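Long-range contact in tetrapyrrole methylase family protein (Chlorobaculum tepidum, PDB 3HH1), which probably methylates the 2'-hydroxyl of a cytidine ribose in 16S ribosomal RNA with S-adenosylmethionine, this chain being the N-terminal part of the enzyme: residues K5-V10 and G79-L84. Residues are numbered along the deposited sequence; the frame is centred on the assembly and turned at random.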
loop_
_atom_site.group_PDB
_atom_site.type_symbol
_atom_site.label_atom_id
_atom_site.label_comp_id
_atom_site.label_asym_id
_atom_site.label_seq_id
_atom_site.Cartn_x
_atom_site.Cartn_y
_atom_site.Cartn_z
ATOM N N LYS A 5 14.838 -13.902 11.558
ATOM C CA LYS A 5 13.494 -13.429 11.332
ATOM C C LYS A 5 13.082 -13.785 9.896
ATOM O O LYS A 5 13.890 -13.668 8.960
ATOM C CB LYS A 5 13.446 -11.910 11.490
ATOM C CG LYS A 5 13.798 -11.378 12.834
ATOM C CD LYS A 5 13.872 -9.835 12.842
ATOM C CE LYS A 5 14.077 -9.322 14.258
ATOM N NZ LYS A 5 14.102 -7.850 14.390
ATOM N N GLY A 6 11.842 -14.205 9.722
ATOM C CA GLY A 6 11.261 -14.335 8.397
ATOM C C GLY A 6 10.921 -12.966 7.870
ATOM O O GLY A 6 10.783 -11.982 8.621
ATOM N N THR A 7 10.783 -12.914 6.558
ATOM C CA THR A 7 10.451 -11.709 5.829
ATOM C C THR A 7 9.017 -11.785 5.367
ATOM O O THR A 7 8.562 -12.840 4.884
ATOM C CB THR A 7 11.411 -11.568 4.626
ATOM O OG1 THR A 7 12.733 -11.306 5.124
ATOM C CG2 THR A 7 10.995 -10.430 3.662
ATOM N N LEU A 8 8.305 -10.659 5.511
ATOM C CA LEU A 8 7.012 -10.494 4.894
ATOM C C LEU A 8 7.231 -9.915 3.475
ATOM O O LEU A 8 7.611 -8.716 3.334
ATOM C CB LEU A 8 6.121 -9.575 5.691
ATOM C CG LEU A 8 4.696 -9.450 5.150
ATOM C CD1 LEU A 8 3.909 -10.851 5.164
ATOM C CD2 LEU A 8 3.892 -8.388 5.868
ATOM N N TYR A 9 7.046 -10.728 2.441
ATOM C CA TYR A 9 7.132 -10.256 1.052
ATOM C C TYR A 9 5.785 -9.775 0.575
ATOM O O TYR A 9 4.814 -10.493 0.699
ATOM C CB TYR A 9 7.586 -11.381 0.118
ATOM C CG TYR A 9 9.018 -11.779 0.337
ATOM C CD1 TYR A 9 10.047 -10.958 -0.067
ATOM C CD2 TYR A 9 9.340 -12.960 1.003
ATOM C CE1 TYR A 9 11.345 -11.287 0.147
ATOM C CE2 TYR A 9 10.631 -13.291 1.241
ATOM C CZ TYR A 9 11.651 -12.468 0.796
ATOM O OH TYR A 9 12.976 -12.807 1.029
ATOM N N VAL A 10 5.704 -8.545 0.104
ATOM C CA VAL A 10 4.468 -8.000 -0.420
ATOM C C VAL A 10 4.534 -8.119 -1.957
ATOM O O VAL A 10 5.368 -7.470 -2.623
ATOM C CB VAL A 10 4.243 -6.549 0.032
ATOM C CG1 VAL A 10 2.912 -6.083 -0.476
ATOM C CG2 VAL A 10 4.303 -6.462 1.596
ATOM N N GLY A 79 10.792 -17.656 11.829
ATOM C CA GLY A 79 11.812 -17.711 10.776
ATOM C C GLY A 79 11.278 -18.134 9.419
ATOM O O GLY A 79 12.044 -18.431 8.535
ATOM N N SER A 80 9.961 -18.128 9.240
ATOM C CA SER A 80 9.358 -18.485 7.974
ATOM C C SER A 80 8.983 -17.222 7.210
ATOM O O SER A 80 8.400 -16.302 7.792
ATOM C CB SER A 80 8.100 -19.290 8.232
ATOM O OG SER A 80 7.472 -19.644 7.035
ATOM N N ASP A 81 9.281 -17.166 5.920
ATOM C CA ASP A 81 8.724 -16.105 5.105
ATOM C C ASP A 81 7.226 -16.244 4.925
ATOM O O ASP A 81 6.675 -17.349 4.977
ATOM C CB ASP A 81 9.412 -16.088 3.761
ATOM C CG ASP A 81 10.908 -16.008 3.895
ATOM O OD1 ASP A 81 11.390 -15.552 4.978
ATOM O OD2 ASP A 81 11.612 -16.412 2.929
ATOM N N VAL A 82 6.583 -15.117 4.698
ATOM C CA VAL A 82 5.166 -15.063 4.374
ATOM C C VAL A 82 5.013 -14.129 3.188
ATOM O O VAL A 82 5.706 -13.128 3.146
ATOM C CB VAL A 82 4.356 -14.515 5.579
ATOM C CG1 VAL A 82 2.885 -14.298 5.207
ATOM C CG2 VAL A 82 4.472 -15.461 6.776
ATOM N N ALA A 83 4.114 -14.449 2.240
ATOM C CA ALA A 83 3.861 -13.580 1.116
ATOM C C ALA A 83 2.476 -12.980 1.296
ATOM O O ALA A 83 1.536 -13.718 1.483
ATOM C CB ALA A 83 3.935 -14.360 -0.222
ATOM N N LEU A 84 2.388 -11.663 1.320
ATOM C CA LEU A 84 1.094 -10.962 1.339
ATOM C C LEU A 84 0.785 -10.576 -0.116
ATOM O O LEU A 84 1.566 -9.882 -0.752
ATOM C CB LEU A 84 1.198 -9.709 2.223
ATOM C CG LEU A 84 0.001 -8.759 2.216
ATOM C CD1 LEU A 84 -1.239 -9.472 2.635
ATOM C CD2 LEU A 84 0.351 -7.622 3.181
HETATM O O HOH W 1 13.659 -14.892 2.563
#
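Asp81 reaches across to Thr7 and Tyr9 just before the two strands pair. Its CB lies 3.5 Å from Thr7 O, and its CG sits 3.8 Å from Tyr9 CE2. The first torsion, with CG beside the backbone N (chi1 -54°), brings the carboxylate toward both residues. Asp81 OD1 accepts an almost straight hydrogen bond from Thr7 N (3.1 Å), which comes from above the carboxylate plane, while OD2 faces the edge of the Tyr9 ring, the two planes standing 84° apart. A water donates to OD2 and also bonds Tyr9 OH, and Thr7 CG2 covers one face of the ring. Loss of the carboxylate to an alanine here would probably leave Thr7 N without this acceptor and break the water link between Asp81 and Tyr9 OH. Beyond this point strand 82-87, the middle one in the five-stranded parallel sheet of the tetrapyrrole methylase domain, runs parallel to its neighbour 8-13, joined by Val82 N to Thr7 O, Tyr9 N to Val82 O (2.8 Å) and Leu84 N to Tyr9 O (2.8 Å). On the sheet face of Leu8, Val82 and Leu84, Leu8 CD1 packs 3.6 Å from Val82 CG1, beneath helices 65-77 and 98-106.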